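Local coordinates for putative exported protein (Peptoclostridium difficile, PDB 5TTA), which is of unknown function but, carrying a signal sequence in its full-length form, is probably exported from the cell and belongs to the DUF5780 family of the E-set clan, at residues A[212-215]-A[219-222]; A[71-76]-A[171-176]; A[139-144]-A[163-168]; A[205-210]-A[227-232]; A[91-96]-A[132-137]. All blocks are in the same frame, centred on the assembly; numbering follows the deposited sequence.

Four of the five contacts gather round one antiparallel sheet, and strand 72-82 is paired in it with both strand 131-135 and strand 205-215. Contacts 1 and 4 share strand 205-215, their centres about 18 Å apart; contact 1 closes a hairpin inside the loop that contact 4 closes. Contact 2 brings helix 156-175 against strand 72-82, and Thr214 of contact 1 pairs there with Met73 and Asp74. Between centres, contact 2 is about 11 Å from contact 1 and about 12 Å from contact 3, which uses the same helix and reaches the second subunit. Contact 5 fixes a loop on strand 131-135. Helices 143-150 and 156-175 come in the chain between strands 131-135 and 205-215 of the sheet.

Contact 1. Residues A[212-215]-A[219-222]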
# COMPACT_ATOMS: atom_id res chain seq x y z
N GLN A 212 -17.07 -12.42 13.09
CA GLN A 212 -16.49 -13.34 12.12
C GLN A 212 -14.97 -13.27 12.23
O GLN A 212 -14.41 -12.35 12.83
CB GLN A 212 -16.92 -13.00 10.69
CG GLN A 212 -16.47 -11.63 10.18
CD GLN A 212 -16.76 -11.47 8.69
OE1 GLN A 212 -17.91 -11.50 8.27
NE2 GLN A 212 -15.71 -11.34 7.89
N VAL A 213 -14.31 -14.24 11.60
CA VAL A 213 -12.85 -14.21 11.48
C VAL A 213 -12.48 -14.69 10.09
O VAL A 213 -13.22 -15.43 9.44
CB VAL A 213 -12.07 -15.05 12.54
CG1 VAL A 213 -12.53 -14.78 13.99
CG2 VAL A 213 -12.06 -16.51 12.21
N THR A 214 -11.30 -14.25 9.64
CA THR A 214 -10.75 -14.63 8.34
C THR A 214 -9.40 -15.28 8.58
O THR A 214 -8.53 -14.68 9.22
CB THR A 214 -10.59 -13.42 7.42
OG1 THR A 214 -11.84 -12.73 7.30
CG2 THR A 214 -10.08 -13.86 6.04
N PHE A 215 -9.22 -16.50 8.08
CA PHE A 215 -7.96 -17.21 8.27
C PHE A 215 -6.99 -16.91 7.13
O PHE A 215 -7.34 -16.28 6.12
CB PHE A 215 -8.21 -18.72 8.40
CG PHE A 215 -9.10 -19.10 9.55
CD1 PHE A 215 -8.61 -19.17 10.85
CD2 PHE A 215 -10.44 -19.40 9.34
CE1 PHE A 215 -9.43 -19.52 11.92
CE2 PHE A 215 -11.27 -19.76 10.40
CZ PHE A 215 -10.76 -19.82 11.69
N SER A 219 -10.27 -18.34 4.04
CA SER A 219 -11.58 -18.79 4.49
C SER A 219 -12.12 -17.91 5.63
O SER A 219 -11.37 -17.35 6.43
CB SER A 219 -11.52 -20.26 4.90
OG SER A 219 -10.65 -20.45 6.00
N VAL A 220 -13.45 -17.80 5.68
CA VAL A 220 -14.16 -16.90 6.59
C VAL A 220 -15.10 -17.73 7.45
O VAL A 220 -15.94 -18.46 6.92
CB VAL A 220 -14.94 -15.81 5.83
CG1 VAL A 220 -15.72 -14.90 6.79
CG2 VAL A 220 -13.97 -14.99 4.94
N TRP A 221 -14.94 -17.65 8.78
CA TRP A 221 -15.86 -18.24 9.74
C TRP A 221 -16.76 -17.14 10.29
O TRP A 221 -16.28 -16.10 10.74
CB TRP A 221 -15.10 -18.93 10.87
CG TRP A 221 -15.99 -19.46 11.96
CD1 TRP A 221 -16.56 -20.72 12.03
CD2 TRP A 221 -16.40 -18.78 13.15
NE1 TRP A 221 -17.30 -20.84 13.18
CE2 TRP A 221 -17.22 -19.66 13.88
CE3 TRP A 221 -16.17 -17.51 13.66
CZ2 TRP A 221 -17.80 -19.31 15.10
CZ3 TRP A 221 -16.74 -17.16 14.88
CH2 TRP A 221 -17.55 -18.06 15.58
N LYS A 222 -18.06 -17.38 10.25
CA LYS A 222 -19.03 -16.43 10.79
C LYS A 222 -19.71 -17.05 12.00
O LYS A 222 -20.04 -18.24 12.00
CB LYS A 222 -20.08 -16.05 9.75
CG LYS A 222 -19.55 -15.23 8.64
CD LYS A 222 -20.64 -14.89 7.64
CE LYS A 222 -20.04 -14.29 6.39
NZ LYS A 222 -21.12 -13.87 5.45
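Val213 and Trp221 form a hydrogen-bonded pair: Val213 N donates to Trp221 O (2.8 Å), and Trp221 N donates to Val213 O (2.9 Å). Next to the turn, Phe215 N binds Ser219 O at 2.8 Å, a nearly straight bond (166° at the hydrogen). These bonds close an antiparallel beta hairpin, the N-to-C directions of segments 212-215 and 220-222 lying 164° apart. Gln212, Thr214, Val220 and Lys222 occupy one face. There Gln212 CG sits between the backbone N and the carbonyl carbon (chi1 63°), and the chain extends beyond it alongside Lys222, with Gln212 NE2 3.7 Å from Val220 CG1. On the face of Val213 and Trp221, Val213 CG2 lies over the Phe215 ring, and Trp221 CB meets Phe215 CE2 at 3.9 Å. Pro40 packs against Val213, Phe215 and Trp221. Ser219 OG bonds to Asp217 in the turn. The chemistry is therefore divided: backbone bonds set the register, the face of Val213 and Trp221 is mainly apolar packing, and the other mixes amide, hydroxyl and ammonium groups with Val220.

Contact 2. Residues A[71-76]-A[171-176]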
# COMPACT_ATOMS: atom_id res chain seq x y z
N ALA A 71 -3.89 -19.78 11.40
CA ALA A 71 -3.58 -18.39 11.69
C ALA A 71 -4.74 -17.48 11.29
O ALA A 71 -5.36 -17.67 10.24
CB ALA A 71 -2.32 -17.98 10.93
N ILE A 72 -5.02 -16.48 12.12
CA ILE A 72 -6.15 -15.57 11.92
C ILE A 72 -5.63 -14.24 11.36
O ILE A 72 -4.91 -13.50 12.04
CB ILE A 72 -6.94 -15.37 13.22
CG1 ILE A 72 -7.71 -16.66 13.55
CG2 ILE A 72 -7.89 -14.15 13.12
CD1 ILE A 72 -8.27 -16.71 14.96
N MSE A 73 -6.00 -13.94 10.11
CA MSE A 73 -5.51 -12.72 9.47
C MSE A 73 -6.44 -11.52 9.66
O MSE A 73 -5.98 -10.39 9.54
CB MSE A 73 -5.26 -12.96 7.98
CG MSE A 73 -6.45 -12.81 7.06
SE MSE A 73 -5.94 -13.17 5.20
CE MSE A 73 -4.84 -11.66 4.92
N ASP A 74 -7.73 -11.74 9.96
CA ASP A 74 -8.64 -10.63 10.21
C ASP A 74 -9.77 -11.09 11.12
O ASP A 74 -10.02 -12.29 11.27
CB ASP A 74 -9.20 -10.05 8.87
CG ASP A 74 -9.78 -8.62 9.02
OD1 ASP A 74 -9.64 -7.98 10.09
OD2 ASP A 74 -10.38 -8.14 8.05
N TYR A 75 -10.40 -10.14 11.80
CA TYR A 75 -11.55 -10.48 12.63
C TYR A 75 -12.48 -9.28 12.66
O TYR A 75 -12.11 -8.17 12.29
CB TYR A 75 -11.16 -10.91 14.07
CG TYR A 75 -10.39 -9.87 14.88
CD1 TYR A 75 -10.95 -8.63 15.20
CD2 TYR A 75 -9.13 -10.17 15.39
CE1 TYR A 75 -10.25 -7.69 15.95
CE2 TYR A 75 -8.43 -9.25 16.14
CZ TYR A 75 -9.00 -8.01 16.42
OH TYR A 75 -8.28 -7.10 17.18
N GLU A 76 -13.72 -9.53 13.08
CA GLU A 76 -14.66 -8.48 13.45
C GLU A 76 -15.19 -8.83 14.83
O GLU A 76 -15.71 -9.94 15.03
CB GLU A 76 -15.80 -8.34 12.44
CG GLU A 76 -15.28 -7.99 11.05
CD GLU A 76 -16.37 -7.82 10.00
OE1 GLU A 76 -16.02 -7.51 8.84
OE2 GLU A 76 -17.57 -7.98 10.33
N GLU A 171 -0.89 -9.99 1.73
CA GLU A 171 0.31 -10.67 2.21
C GLU A 171 0.82 -10.08 3.52
O GLU A 171 1.24 -10.82 4.43
CB GLU A 171 1.41 -10.65 1.15
CG GLU A 171 1.28 -11.72 0.06
CD GLU A 171 1.54 -13.14 0.56
OE1 GLU A 171 1.75 -13.34 1.77
OE2 GLU A 171 1.54 -14.07 -0.28
N TYR A 172 0.81 -8.75 3.65
CA TYR A 172 1.19 -8.11 4.90
C TYR A 172 0.30 -8.58 6.04
O TYR A 172 0.80 -8.96 7.11
CB TYR A 172 1.13 -6.59 4.74
CG TYR A 172 1.28 -5.79 6.02
CD1 TYR A 172 2.54 -5.39 6.47
CD2 TYR A 172 0.17 -5.42 6.77
CE1 TYR A 172 2.69 -4.65 7.64
CE2 TYR A 172 0.31 -4.67 7.94
CZ TYR A 172 1.57 -4.29 8.37
OH TYR A 172 1.70 -3.56 9.53
N ALA A 173 -1.01 -8.60 5.82
CA ALA A 173 -1.93 -9.06 6.85
C ALA A 173 -1.67 -10.52 7.23
O ALA A 173 -1.80 -10.89 8.40
CB ALA A 173 -3.37 -8.87 6.39
N LYS A 174 -1.29 -11.36 6.26
CA LYS A 174 -0.96 -12.75 6.58
C LYS A 174 0.29 -12.84 7.45
O LYS A 174 0.36 -13.65 8.39
CB LYS A 174 -0.80 -13.56 5.29
CG LYS A 174 -2.14 -14.18 4.83
CD LYS A 174 -2.36 -14.15 3.31
CE LYS A 174 -1.69 -15.31 2.58
NZ LYS A 174 -0.21 -15.14 2.45
N GLN A 175 1.28 -11.99 7.19
CA GLN A 175 2.48 -12.00 8.02
C GLN A 175 2.20 -11.50 9.43
O GLN A 175 2.91 -11.87 10.37
CB GLN A 175 3.56 -11.17 7.34
CG GLN A 175 3.97 -11.74 6.00
CD GLN A 175 5.05 -10.90 5.34
OE1 GLN A 175 5.98 -10.44 6.00
NE2 GLN A 175 4.92 -10.69 4.03
N ASN A 176 1.18 -10.65 9.60
CA ASN A 176 0.78 -10.14 10.91
C ASN A 176 -0.34 -10.95 11.57
O ASN A 176 -0.96 -10.46 12.51
CB ASN A 176 0.33 -8.69 10.79
CG ASN A 176 1.48 -7.76 10.60
OD1 ASN A 176 2.29 -7.58 11.50
ND2 ASN A 176 1.57 -7.17 9.42
O HOH W 1 -3.51 -9.55 10.08
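Met73, a selenomethionine, sends its chain toward Ala173 and Lys174 through three torsions: CG sits between the backbone N and the carbonyl carbon (chi1 85°), the chain then runs straight through chi2, and a turn at chi3 (-68°) swings the methyl onto the helix. Met73 CE meets Ala173 CB at 3.5 Å, tighter than an ordinary methyl-methyl contact, while Lys174 CG stands 3.7 Å from that same CE. Lys174 CG also lies 3.9 Å from Met73 SE, so the start of the lysine chain crosses the end of the selenomethionine at a slant. Beyond it the lysine bends repeatedly, and Lys174 NZ forms a 2.7 Å salt bridge with Glu171 OE1, meeting that oxygen from above the carboxylate plane. The contact docks the last turn of helix 156-175 on the start of strand 72-82, at a classic beta bulge: Met73 and Asp74 both face Thr214 of strand 205-215. One water ties the two backbones together, donating to Met73 O at 2.7 Å and to Ala173 O at 2.7 Å, giving each carbonyl oxygen a hydrogen-bond donor. The Asp74 carboxylate is held by a salt bridge from Arg135 and a hydrogen bond from Met137 N. Asn176, the first residue past the helix, accepts a hydrogen bond from Lys136 NZ on its carbonyl oxygen.

Contact 3. Residues A[139-144]-A[163-168]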
# COMPACT_ATOMS: atom_id res chain seq x y z
N GLN A 139 -6.37 -0.71 9.76
CA GLN A 139 -5.50 0.12 8.93
C GLN A 139 -5.82 -0.01 7.44
O GLN A 139 -5.54 0.91 6.67
CB GLN A 139 -4.03 -0.23 9.19
CG GLN A 139 -3.47 -1.42 8.37
CD GLN A 139 -3.53 -2.77 9.10
OE1 GLN A 139 -3.29 -2.85 10.30
NE2 GLN A 139 -3.86 -3.82 8.35
N SER A 140 -6.42 -1.15 7.02
CA SER A 140 -6.73 -1.38 5.62
C SER A 140 -8.18 -1.02 5.34
O SER A 140 -9.04 -1.19 6.22
CB SER A 140 -6.46 -2.84 5.23
OG SER A 140 -6.36 -3.00 3.83
N PRO A 141 -8.50 -0.51 4.15
CA PRO A 141 -9.90 -0.25 3.82
C PRO A 141 -10.68 -1.55 3.76
O PRO A 141 -10.13 -2.59 3.34
CB PRO A 141 -9.83 0.42 2.44
CG PRO A 141 -8.50 0.01 1.88
CD PRO A 141 -7.59 -0.14 3.06
N PRO A 142 -11.94 -1.55 4.19
CA PRO A 142 -12.74 -2.78 4.15
C PRO A 142 -12.85 -3.33 2.74
O PRO A 142 -12.62 -2.63 1.74
CB PRO A 142 -14.11 -2.34 4.68
CG PRO A 142 -13.83 -1.08 5.45
CD PRO A 142 -12.69 -0.41 4.74
N GLN A 143 -13.19 -4.62 2.66
CA GLN A 143 -13.30 -5.29 1.36
C GLN A 143 -14.46 -4.75 0.55
O GLN A 143 -14.38 -4.70 -0.68
CB GLN A 143 -13.42 -6.80 1.55
CG GLN A 143 -12.20 -7.43 2.20
CD GLN A 143 -10.92 -7.16 1.42
OE1 GLN A 143 -10.92 -7.18 0.19
NE2 GLN A 143 -9.83 -6.91 2.14
N ASP A 144 -15.56 -4.36 1.21
CA ASP A 144 -16.65 -3.69 0.49
C ASP A 144 -16.15 -2.43 -0.21
O ASP A 144 -16.56 -2.13 -1.34
CB ASP A 144 -17.78 -3.33 1.46
CG ASP A 144 -18.46 -4.55 2.05
OD1 ASP A 144 -18.38 -4.72 3.29
OD2 ASP A 144 -19.10 -5.31 1.29
N LYS A 163 -4.85 -4.16 -8.31
CA LYS A 163 -4.70 -5.60 -8.12
C LYS A 163 -3.40 -5.94 -7.37
O LYS A 163 -3.40 -6.75 -6.44
CB LYS A 163 -4.73 -6.32 -9.47
CG LYS A 163 -4.33 -7.78 -9.38
N GLU A 164 -2.28 -5.34 -7.78
CA GLU A 164 -1.03 -5.63 -7.09
C GLU A 164 -1.08 -5.12 -5.65
O GLU A 164 -0.56 -5.77 -4.74
CB GLU A 164 0.14 -5.02 -7.85
CG GLU A 164 0.59 -5.86 -9.03
CD GLU A 164 1.45 -5.08 -10.01
OE1 GLU A 164 1.02 -4.91 -11.17
OE2 GLU A 164 2.55 -4.64 -9.61
N TRP A 165 -1.72 -3.97 -5.44
CA TRP A 165 -1.81 -3.39 -4.10
C TRP A 165 -2.67 -4.26 -3.19
O TRP A 165 -2.32 -4.50 -2.03
CB TRP A 165 -2.38 -1.97 -4.19
CG TRP A 165 -2.65 -1.35 -2.86
CD1 TRP A 165 -1.75 -0.69 -2.07
CD2 TRP A 165 -3.89 -1.34 -2.17
NE1 TRP A 165 -2.37 -0.27 -0.91
CE2 TRP A 165 -3.69 -0.65 -0.95
CE3 TRP A 165 -5.17 -1.85 -2.45
CZ2 TRP A 165 -4.71 -0.46 -0.02
CZ3 TRP A 165 -6.18 -1.66 -1.53
CH2 TRP A 165 -5.94 -0.97 -0.33
N LYS A 166 -3.79 -4.75 -3.71
CA LYS A 166 -4.64 -5.67 -2.95
C LYS A 166 -3.86 -6.87 -2.45
O LYS A 166 -3.95 -7.23 -1.27
CB LYS A 166 -5.80 -6.15 -3.83
CG LYS A 166 -6.92 -5.17 -4.05
CD LYS A 166 -7.95 -5.81 -4.96
CE LYS A 166 -8.38 -7.18 -4.44
NZ LYS A 166 -9.31 -7.10 -3.28
N GLN A 167 -3.11 -7.51 -3.35
CA GLN A 167 -2.39 -8.73 -2.98
C GLN A 167 -1.35 -8.44 -1.90
O GLN A 167 -1.28 -9.16 -0.89
CB GLN A 167 -1.72 -9.34 -4.21
N MSE A 168 -0.55 -7.39 -2.09
CA MSE A 168 0.43 -6.97 -1.10
C MSE A 168 -0.19 -6.66 0.26
O MSE A 168 0.37 -7.00 1.30
CB MSE A 168 1.21 -5.77 -1.62
CG MSE A 168 2.27 -6.13 -2.65
SE MSE A 168 3.45 -7.57 -2.03
CE MSE A 168 2.54 -9.11 -2.83
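Pro141 and Trp165 make the tight part of this contact, and Gln143 with Lys166 the loose part. The proline ring and the indole approach from opposite directions: Pro141 CG arrives at the edge of the indole, in its plane, and touches CH2 of Trp165 at 3.5 Å. Pro141 CD follows at 3.9 Å from Trp165 CH2, so the corner of the six-membered ring meets one side of the pyrrolidine. The tryptophan reaches this far because its CG is anti to the backbone N (chi1 174°), which carries the indole out from the helix toward the proline. The pair joins the entry to helix 143-150, with Pro142 at its N-cap position, to the middle of the long helix 156-175, the two helices following one another in the chain as a helical arm. Ile146 of the shorter helix packs on both Pro141 and Trp165. The second subunit adds to the apolar side: its Phe149 ring meets Trp165 with planes about 60° apart, and its Trp157 packs on Pro141, placing this spot at the dimer interface. On the looser side, the Lys166 chain folds back through its last two torsions and meets Gln143 at a slant, which leaves Lys166 NZ 3.8 Å from Gln143 OE1. Gln143 is exposed and poorly ordered, and Lys166 NZ has a long, weak ion pair with Glu150.

Contact 4. Residues A[205-210]-A[227-232]; sequences YIISCV and ENWLKS
Cys209 lays its CB almost squarely on the indole of Trp229: the carbon stands 3.3 Å from the centroid of the six-membered ring and only 10° off the ring normal, a close CH-pi contact. Here helix 226-233 packs on strand 205-215 of the antiparallel sheet, running nearly opposite to it, with the segment axes 9.6 Å apart at closest. The cysteine sulfur joins in. With SG anti to the backbone N (chi1 -176°), it lies over the five-membered ring, 4.1 Å from that centroid, giving a sulfur-aromatic contact beside the CH-pi one. Backbone and aliphatic atoms extend the strand's contribution, since Ser208 C is 3.6 Å from Trp229 CZ2 and Ile207 CG1 is 4.3 Å from that same carbon. The indole N-H is hydrogen-bonded to Tyr246 OH, which helps to hold the ring's rotation, while Leu80 of the neighbouring strand and Phe233 also pack on it. At the edge of the indole, the Ile207 carbonyl oxygen lies in the ring plane, 4.0 Å from Trp229 CZ2.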
# COMPACT_ATOMS: atom_id res chain seq x y z
N TYR A 205 -18.55 -1.89 32.43
CA TYR A 205 -18.48 -3.21 31.85
C TYR A 205 -18.51 -3.10 30.34
O TYR A 205 -19.28 -2.32 29.77
CB TYR A 205 -19.66 -4.10 32.30
CG TYR A 205 -19.90 -4.19 33.79
CD1 TYR A 205 -19.22 -5.14 34.57
CD2 TYR A 205 -20.85 -3.39 34.41
CE1 TYR A 205 -19.45 -5.25 35.92
CE2 TYR A 205 -21.10 -3.49 35.76
CZ TYR A 205 -20.39 -4.43 36.52
OH TYR A 205 -20.63 -4.52 37.86
N ILE A 206 -17.69 -3.91 29.70
CA ILE A 206 -17.70 -4.08 28.26
C ILE A 206 -17.93 -5.56 28.01
O ILE A 206 -17.24 -6.40 28.60
CB ILE A 206 -16.38 -3.59 27.64
CG1 ILE A 206 -16.26 -2.07 27.86
CG2 ILE A 206 -16.30 -3.97 26.17
CD1 ILE A 206 -14.97 -1.55 27.44
N ILE A 207 -18.93 -5.89 27.21
CA ILE A 207 -19.13 -7.28 26.82
C ILE A 207 -18.97 -7.34 25.32
O ILE A 207 -19.34 -6.39 24.62
CB ILE A 207 -20.50 -7.83 27.29
CG1 ILE A 207 -21.64 -7.02 26.68
CG2 ILE A 207 -20.60 -7.75 28.83
CD1 ILE A 207 -23.05 -7.66 26.95
N SER A 208 -18.39 -8.44 24.82
CA SER A 208 -18.00 -8.54 23.43
C SER A 208 -18.43 -9.87 22.82
O SER A 208 -18.77 -10.84 23.52
CB SER A 208 -16.49 -8.36 23.26
OG SER A 208 -16.06 -7.22 24.00
N CYS A 209 -18.44 -9.89 21.48
CA CYS A 209 -18.78 -11.10 20.75
C CYS A 209 -18.06 -11.06 19.41
O CYS A 209 -18.10 -10.04 18.72
CB CYS A 209 -20.30 -11.22 20.53
SG CYS A 209 -20.88 -12.75 19.73
N VAL A 210 -17.42 -12.18 19.06
CA VAL A 210 -16.82 -12.34 17.75
C VAL A 210 -17.92 -12.43 16.71
O VAL A 210 -18.84 -13.24 16.85
CB VAL A 210 -15.96 -13.61 17.70
CG1 VAL A 210 -15.41 -13.82 16.28
CG2 VAL A 210 -14.81 -13.53 18.74
N GLU A 227 -26.12 -12.75 15.58
CA GLU A 227 -27.28 -11.87 15.44
C GLU A 227 -28.15 -11.93 16.68
O GLU A 227 -28.63 -10.89 17.16
CB GLU A 227 -28.08 -12.21 14.18
CG GLU A 227 -27.48 -11.67 12.89
CD GLU A 227 -27.15 -10.18 12.95
OE1 GLU A 227 -26.10 -9.77 12.40
OE2 GLU A 227 -27.95 -9.40 13.52
N ASN A 228 -28.32 -13.13 17.24
CA ASN A 228 -29.09 -13.30 18.47
C ASN A 228 -28.46 -12.54 19.62
O ASN A 228 -29.16 -11.91 20.43
CB ASN A 228 -29.19 -14.79 18.86
CG ASN A 228 -30.01 -15.60 17.88
OD1 ASN A 228 -30.83 -15.07 17.14
ND2 ASN A 228 -29.79 -16.91 17.89
N TRP A 229 -27.13 -12.62 19.74
CA TRP A 229 -26.44 -11.92 20.82
C TRP A 229 -26.68 -10.42 20.71
O TRP A 229 -27.05 -9.76 21.69
CB TRP A 229 -24.94 -12.26 20.75
CG TRP A 229 -24.06 -11.51 21.70
CD1 TRP A 229 -23.70 -11.89 22.97
CD2 TRP A 229 -23.41 -10.25 21.47
NE1 TRP A 229 -22.89 -10.94 23.54
CE2 TRP A 229 -22.68 -9.94 22.64
CE3 TRP A 229 -23.36 -9.38 20.37
CZ2 TRP A 229 -21.90 -8.77 22.74
CZ3 TRP A 229 -22.61 -8.23 20.48
CH2 TRP A 229 -21.88 -7.93 21.66
N LEU A 230 -26.50 -9.86 19.52
CA LEU A 230 -26.70 -8.43 19.33
C LEU A 230 -28.14 -8.05 19.67
O LEU A 230 -28.37 -7.05 20.36
CB LEU A 230 -26.35 -8.05 17.90
CG LEU A 230 -26.26 -6.56 17.61
CD1 LEU A 230 -25.06 -5.95 18.35
CD2 LEU A 230 -26.15 -6.30 16.10
N LYS A 231 -29.11 -8.85 19.24
CA LYS A 231 -30.50 -8.52 19.52
C LYS A 231 -30.81 -8.61 21.01
O LYS A 231 -31.54 -7.78 21.55
CB LYS A 231 -31.42 -9.42 18.69
CG LYS A 231 -32.93 -9.13 18.86
CD LYS A 231 -33.24 -7.64 18.75
CE LYS A 231 -32.90 -7.06 17.38
NZ LYS A 231 -33.38 -5.65 17.23
N SER A 232 -30.23 -9.60 21.71
CA SER A 232 -30.50 -9.74 23.13
C SER A 232 -29.91 -8.61 23.97
O SER A 232 -30.49 -8.23 24.99
CB SER A 232 -29.94 -11.07 23.63
OG SER A 232 -30.59 -12.15 23.00

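Contact 5. Residues A[91-96]-A[132-137]; sequences LYWDAQ and HTYRKM
His132 presses its CB onto one face of the Trp93 indole, 3.3 Å from Trp93 CG and 3.5 Å from the centroid of the five-membered ring, a CH-pi contact. With CG anti to the backbone N (chi1 -175°), the imidazole lies beyond that CB, nearly parallel to the indole (planes at 15°) but slid so far along that the rings barely overlap, their centroids 5.6 Å apart. Asp94 OD2, next in the turn, stands 3.7 Å from His132 CE1, the carboxylate tilted well away from the plane of the imidazole. At the indole's edge, Tyr134 OH comes within 3.5 Å of Trp93 CE3. That hydroxyl also donates to a water 2.6 Å from Tyr134 OH; the same water donates a hydrogen bond to Trp93 O at 2.7 Å, linking the tyrosine to the loop backbone. The loop here is a type I beta turn from Tyr92 to Ala95, set against strand 131-135 of the antiparallel sheet. Leu91 CD1 covers the opposite face of the indole, so the ring is sandwiched between aliphatic carbons. Further out, Ser129 O accepts the indole N-H and Ser126 OG bonds to Asp94. Tyr134 carries His132 CD2 above the centre of one ring face and stacks with Phe188.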
# COMPACT_ATOMS: atom_id res chain seq x y z
N LEU A 91 -21.82 5.28 23.15
CA LEU A 91 -20.48 5.86 23.15
C LEU A 91 -20.08 6.42 21.79
O LEU A 91 -20.51 5.94 20.75
CB LEU A 91 -19.41 4.81 23.55
CG LEU A 91 -19.62 4.15 24.91
CD1 LEU A 91 -18.41 3.25 25.20
CD2 LEU A 91 -19.76 5.19 26.00
N TYR A 92 -19.22 7.45 21.82
CA TYR A 92 -18.31 7.73 20.71
C TYR A 92 -17.12 6.78 20.86
O TYR A 92 -16.07 7.12 21.42
CB TYR A 92 -17.88 9.19 20.74
CG TYR A 92 -18.99 10.18 20.48
CD1 TYR A 92 -19.51 10.36 19.21
CD2 TYR A 92 -19.50 10.96 21.52
CE1 TYR A 92 -20.52 11.28 18.96
CE2 TYR A 92 -20.52 11.90 21.28
CZ TYR A 92 -21.01 12.05 20.00
OH TYR A 92 -22.02 12.95 19.74
N TRP A 93 -17.29 5.54 20.34
CA TRP A 93 -16.37 4.45 20.66
C TRP A 93 -14.95 4.71 20.18
O TRP A 93 -13.99 4.30 20.84
CB TRP A 93 -16.85 3.14 20.02
CG TRP A 93 -18.01 2.51 20.73
CD1 TRP A 93 -19.35 2.79 20.57
CD2 TRP A 93 -17.93 1.50 21.73
NE1 TRP A 93 -20.10 1.98 21.41
CE2 TRP A 93 -19.25 1.17 22.12
CE3 TRP A 93 -16.85 0.81 22.32
CZ2 TRP A 93 -19.53 0.21 23.11
CZ3 TRP A 93 -17.11 -0.15 23.29
CH2 TRP A 93 -18.46 -0.46 23.67
N ASP A 94 -14.80 5.28 18.98
CA ASP A 94 -13.49 5.54 18.39
C ASP A 94 -13.14 7.03 18.38
O ASP A 94 -12.41 7.49 17.49
CB ASP A 94 -13.41 4.96 16.97
CG ASP A 94 -14.53 5.43 16.06
OD1 ASP A 94 -15.31 6.33 16.43
OD2 ASP A 94 -14.63 4.89 14.92
N ALA A 95 -13.58 7.79 19.39
CA ALA A 95 -13.23 9.20 19.47
C ALA A 95 -11.73 9.38 19.65
O ALA A 95 -11.05 8.58 20.30
CB ALA A 95 -13.96 9.87 20.63
N GLN A 96 -11.21 10.48 19.10
CA GLN A 96 -9.82 10.87 19.28
C GLN A 96 -9.70 11.89 20.41
O GLN A 96 -10.64 12.64 20.71
CB GLN A 96 -9.24 11.48 18.01
CG GLN A 96 -9.27 10.57 16.79
CD GLN A 96 -8.66 11.23 15.57
OE1 GLN A 96 -7.49 10.99 15.24
NE2 GLN A 96 -9.44 12.08 14.89
N HIS A 132 -19.95 -1.01 18.84
CA HIS A 132 -18.87 -0.75 17.91
C HIS A 132 -18.25 -2.06 17.45
O HIS A 132 -18.04 -2.97 18.26
CB HIS A 132 -17.76 0.12 18.54
CG HIS A 132 -16.70 0.50 17.56
ND1 HIS A 132 -16.93 1.36 16.51
CD2 HIS A 132 -15.39 0.13 17.46
CE1 HIS A 132 -15.82 1.53 15.82
NE2 HIS A 132 -14.87 0.79 16.36
N THR A 133 -17.93 -2.16 16.17
CA THR A 133 -17.30 -3.36 15.66
C THR A 133 -15.85 -3.04 15.35
O THR A 133 -15.57 -2.29 14.41
CB THR A 133 -18.03 -3.91 14.43
OG1 THR A 133 -19.34 -4.36 14.85
CG2 THR A 133 -17.27 -5.10 13.86
N TYR A 134 -14.95 -3.64 16.12
CA TYR A 134 -13.52 -3.53 15.88
C TYR A 134 -13.08 -4.53 14.81
O TYR A 134 -13.51 -5.69 14.79
CB TYR A 134 -12.77 -3.79 17.19
CG TYR A 134 -13.01 -2.79 18.28
CD1 TYR A 134 -12.33 -1.55 18.28
CD2 TYR A 134 -13.90 -3.06 19.33
CE1 TYR A 134 -12.54 -0.61 19.30
CE2 TYR A 134 -14.13 -2.13 20.36
CZ TYR A 134 -13.42 -0.90 20.33
OH TYR A 134 -13.60 0.02 21.33
N ARG A 135 -12.20 -4.08 13.91
CA ARG A 135 -11.68 -4.92 12.84
C ARG A 135 -10.16 -4.97 12.93
O ARG A 135 -9.53 -3.93 13.14
CB ARG A 135 -12.17 -4.40 11.49
CG ARG A 135 -11.97 -5.34 10.34
CD ARG A 135 -12.81 -4.91 9.13
NE ARG A 135 -12.14 -3.90 8.34
CZ ARG A 135 -11.34 -4.17 7.31
NH1 ARG A 135 -11.12 -5.43 6.95
NH2 ARG A 135 -10.76 -3.18 6.64
N LYS A 136 -9.59 -6.17 12.83
CA LYS A 136 -8.14 -6.31 12.98
C LYS A 136 -7.39 -5.54 11.89
O LYS A 136 -6.44 -4.81 12.18
CB LYS A 136 -7.72 -7.79 12.95
CG LYS A 136 -6.20 -8.06 13.20
CD LYS A 136 -5.88 -9.53 12.96
CE LYS A 136 -4.49 -10.01 13.44
NZ LYS A 136 -3.40 -9.01 13.24
N MSE A 137 -7.82 -5.68 10.64
CA MSE A 137 -7.14 -4.96 9.56
C MSE A 137 -7.75 -3.57 9.42
O MSE A 137 -8.05 -3.13 8.31
CB MSE A 137 -7.22 -5.72 8.24
CG MSE A 137 -6.50 -7.06 8.20
SE MSE A 137 -6.89 -8.01 6.52
CE MSE A 137 -6.08 -6.73 5.27
O HOH W 2 -12.28 2.24 21.26